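Local structure of transcriptional regulator, ROK family (Vibrio cholerae O1 biovar eltor, 1Z05) at residues E359-G364 with Q392-V397. The protein probably binds DNA as a zinc-containing transcriptional regulator of the ROK family, a homologue of Escherichia coli Mlc linked to carbohydrate metabolism. Sequence-based numbering, arbitrary orientation.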
ATOM      1  N   GLU A 359       4.337  -3.915  12.369  1.00 38.89           N
ATOM      2  CA  GLU A 359       5.197  -3.928  13.557  1.00 41.30           C
ATOM      3  C   GLU A 359       4.440  -3.488  14.808  1.00 41.75           C
ATOM      4  O   GLU A 359       4.959  -3.594  15.917  1.00 42.64           O
ATOM      5  CB  GLU A 359       6.421  -3.031  13.363  1.00 42.65           C
ATOM      6  CG  GLU A 359       7.275  -3.361  12.148  1.00 45.15           C
ATOM      7  CD  GLU A 359       8.308  -2.293  11.870  1.00 49.84           C
ATOM      8  OE1 GLU A 359       8.074  -1.439  10.983  1.00 47.90           O
ATOM      9  OE2 GLU A 359       9.353  -2.297  12.559  1.00 55.93           O
ATOM     10  N   LYS A 360       3.214  -2.999  14.633  1.00 41.16           N
ATOM     11  CA  LYS A 360       2.422  -2.522  15.769  1.00 41.29           C
ATOM     12  C   LYS A 360       0.940  -2.431  15.448  1.00 40.70           C
ATOM     13  O   LYS A 360       0.559  -2.061  14.335  1.00 39.91           O
ATOM     14  CB  LYS A 360       2.942  -1.155  16.237  1.00 41.05           C
ATOM     15  CG  LYS A 360       2.703  -0.864  17.704  1.00 41.88           C
ATOM     16  CD  LYS A 360       3.466   0.380  18.103  1.00 42.83           C
ATOM     17  CE  LYS A 360       3.282   0.695  19.566  1.00 45.15           C
ATOM     18  NZ  LYS A 360       3.932   1.986  19.889  1.00 44.28           N
ATOM     19  N   ILE A 361       0.111  -2.766  16.437  1.00 40.37           N
ATOM     20  CA  ILE A 361      -1.342  -2.670  16.313  1.00 40.39           C
ATOM     21  C   ILE A 361      -1.863  -1.673  17.337  1.00 40.26           C
ATOM     22  O   ILE A 361      -1.595  -1.815  18.532  1.00 40.04           O
ATOM     23  CB  ILE A 361      -2.061  -4.041  16.544  1.00 40.01           C
ATOM     24  CG1 ILE A 361      -1.484  -5.142  15.645  1.00 42.76           C
ATOM     25  CG2 ILE A 361      -3.588  -3.892  16.365  1.00 41.25           C
ATOM     26  CD1 ILE A 361      -1.573  -4.867  14.154  1.00 44.07           C
ATOM     27  N   LEU A 362      -2.608  -0.674  16.868  1.00 39.05           N
ATOM     28  CA  LEU A 362      -3.292   0.248  17.779  1.00 38.59           C
ATOM     29  C   LEU A 362      -4.796   0.058  17.697  1.00 38.24           C
ATOM     30  O   LEU A 362      -5.347  -0.163  16.617  1.00 38.22           O
ATOM     31  CB  LEU A 362      -2.967   1.715  17.475  1.00 37.59           C
ATOM     32  CG  LEU A 362      -1.543   2.224  17.252  1.00 39.96           C
ATOM     33  CD1 LEU A 362      -1.534   3.745  17.293  1.00 38.48           C
ATOM     34  CD2 LEU A 362      -0.584   1.690  18.271  1.00 43.49           C
ATOM     35  N   ILE A 363      -5.444   0.175  18.851  1.00 37.86           N
ATOM     36  CA  ILE A 363      -6.888   0.076  18.965  1.00 37.49           C
ATOM     37  C   ILE A 363      -7.451   1.444  19.365  1.00 37.08           C
ATOM     38  O   ILE A 363      -6.992   2.061  20.321  1.00 37.65           O
ATOM     39  CB  ILE A 363      -7.285  -1.015  20.012  1.00 38.55           C
ATOM     40  CG1 ILE A 363      -6.620  -2.370  19.670  1.00 38.09           C
ATOM     41  CG2 ILE A 363      -8.797  -1.142  20.128  1.00 37.00           C
ATOM     42  CD1 ILE A 363      -7.148  -3.033  18.370  1.00 34.05           C
ATOM     43  N   GLY A 364      -8.431   1.918  18.615  1.00 36.61           N
ATOM     44  CA  GLY A 364      -9.080   3.179  18.925  1.00 38.87           C
ATOM     45  C   GLY A 364     -10.586   3.042  19.024  1.00 40.59           C
ATOM     46  O   GLY A 364     -11.212   2.328  18.227  1.00 42.08           O
ATOM     47  N   GLN A 392       4.989 -12.268  17.213  1.00 54.90           N
ATOM     48  CA  GLN A 392       5.857 -12.514  18.373  1.00 59.44           C
ATOM     49  C   GLN A 392       6.089 -11.280  19.250  1.00 61.17           C
ATOM     50  O   GLN A 392       5.785 -11.292  20.448  1.00 62.41           O
ATOM     51  CB  GLN A 392       7.202 -13.124  17.941  1.00 58.88           C
ATOM     52  CG  GLN A 392       7.254 -14.648  18.068  1.00 61.02           C
ATOM     53  CD  GLN A 392       8.562 -15.265  17.566  1.00 60.84           C
ATOM     54  OE1 GLN A 392       9.545 -14.566  17.299  1.00 60.93           O
ATOM     55  NE2 GLN A 392       8.569 -16.589  17.437  1.00 61.20           N
ATOM     56  N   ASP A 393       6.625 -10.228  18.644  1.00 62.71           N
ATOM     57  CA  ASP A 393       6.939  -8.988  19.350  1.00 63.92           C
ATOM     58  C   ASP A 393       5.906  -7.912  19.029  1.00 63.72           C
ATOM     59  O   ASP A 393       6.212  -6.716  18.995  1.00 64.62           O
ATOM     60  CB  ASP A 393       8.351  -8.518  18.977  1.00 64.50           C
ATOM     61  CG  ASP A 393       8.712  -8.824  17.525  1.00 66.90           C
ATOM     62  OD1 ASP A 393       7.923  -8.477  16.616  1.00 70.54           O
ATOM     63  OD2 ASP A 393       9.792  -9.412  17.295  1.00 68.44           O
ATOM     64  N   LEU A 394       4.674  -8.351  18.800  1.00 62.84           N
ATOM     65  CA  LEU A 394       3.624  -7.464  18.334  1.00 61.35           C
ATOM     66  C   LEU A 394       2.870  -6.843  19.499  1.00 60.75           C
ATOM     67  O   LEU A 394       2.125  -7.518  20.213  1.00 60.86           O
ATOM     68  CB  LEU A 394       2.677  -8.217  17.389  1.00 61.53           C
ATOM     69  CG  LEU A 394       1.732  -7.454  16.458  1.00 60.61           C
ATOM     70  CD1 LEU A 394       2.434  -6.332  15.704  1.00 60.39           C
ATOM     71  CD2 LEU A 394       1.111  -8.429  15.481  1.00 60.33           C
ATOM     72  N   LYS A 395       3.082  -5.542  19.689  1.00 59.64           N
ATOM     73  CA  LYS A 395       2.392  -4.797  20.735  1.00 57.41           C
ATOM     74  C   LYS A 395       0.978  -4.474  20.307  1.00 54.52           C
ATOM     75  O   LYS A 395       0.756  -4.027  19.172  1.00 52.80           O
ATOM     76  CB  LYS A 395       3.141  -3.503  21.085  1.00 58.30           C
ATOM     77  CG  LYS A 395       3.887  -3.544  22.413  1.00 60.83           C
ATOM     78  CD  LYS A 395       5.060  -4.521  22.386  1.00 65.23           C
ATOM     79  CE  LYS A 395       5.959  -4.351  23.607  1.00 67.01           C
ATOM     80  NZ  LYS A 395       6.756  -3.088  23.528  1.00 66.84           N
ATOM     81  N   LEU A 396       0.035  -4.735  21.214  1.00 50.88           N
ATOM     82  CA  LEU A 396      -1.350  -4.289  21.065  1.00 49.16           C
ATOM     83  C   LEU A 396      -1.580  -3.126  22.023  1.00 45.94           C
ATOM     84  O   LEU A 396      -1.597  -3.322  23.235  1.00 44.64           O
ATOM     85  CB  LEU A 396      -2.313  -5.431  21.385  1.00 50.42           C
ATOM     86  CG  LEU A 396      -3.779  -5.280  20.985  1.00 50.23           C
ATOM     87  CD1 LEU A 396      -3.933  -5.466  19.492  1.00 54.44           C
ATOM     88  CD2 LEU A 396      -4.635  -6.293  21.710  1.00 50.62           C
ATOM     89  N   VAL A 397      -1.733  -1.912  21.497  1.00 43.48           N
ATOM     90  CA  VAL A 397      -1.846  -0.746  22.379  1.00 41.67           C
ATOM     91  C   VAL A 397      -2.993   0.205  22.039  1.00 40.11           C
ATOM     92  O   VAL A 397      -3.458   0.271  20.890  1.00 39.14           O
ATOM     93  CB  VAL A 397      -0.490   0.038  22.546  1.00 41.92           C
ATOM     94  CG1 VAL A 397       0.686  -0.903  22.825  1.00 43.13           C
ATOM     95  CG2 VAL A 397      -0.189   0.900  21.359  1.00 43.84           C
TER
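Ile361 meets segment 392-397 through both its backbone and its branched side chain. Its N donates to Lys395 O at 3.1 Å, and its own O receives Val397 N at 3.0 Å. The ladder then steps on to Ile363 N, which reaches Val397 O at 2.8 Å. Ile361 thus bonds to the two residues flanking its partner Leu396, the pattern of parallel pairing.

The Ile361 side chain leaves the sheet on the same face as Leu396. CG2, anti to the backbone N, closes on Leu396 CD1 at 3.5 Å, while CG1 (chi1 -53°) turns to Leu394 CG at 4.0 Å. Beta-branching suits this buried place, since one residue fills two directions; the longer leucines reach both Ile361 and the covering helices, Leu394 touching Ile353 of 332-356 and Leu396 touching Tyr375 of 371-385.

On the other face Lys360 runs out extended from CB. Its CG passes 4.0 Å from Lys395 O, its CE rests 3.9 Å from Val397 CG2, crossing that side chain at about a right angle, and NZ bonds to His230 O and forms a salt bridge with Asp233. Lysine suits a partly exposed place, packing its methylenes and carrying its charge beyond them. Short, beta-branched Val397 fits between this chain and Leu362, which lies alongside it, CD2 against CG2.

Strand 360-364 also pairs with strand 237-242. Joined through intervening helices, 360-364 and 395-398 make a parallel beta-alpha-beta crossover in the second of two mixed sheets, order 3-2-1-4-5 (ribonuclease H-like), of the ASKHA fold of ROK proteins.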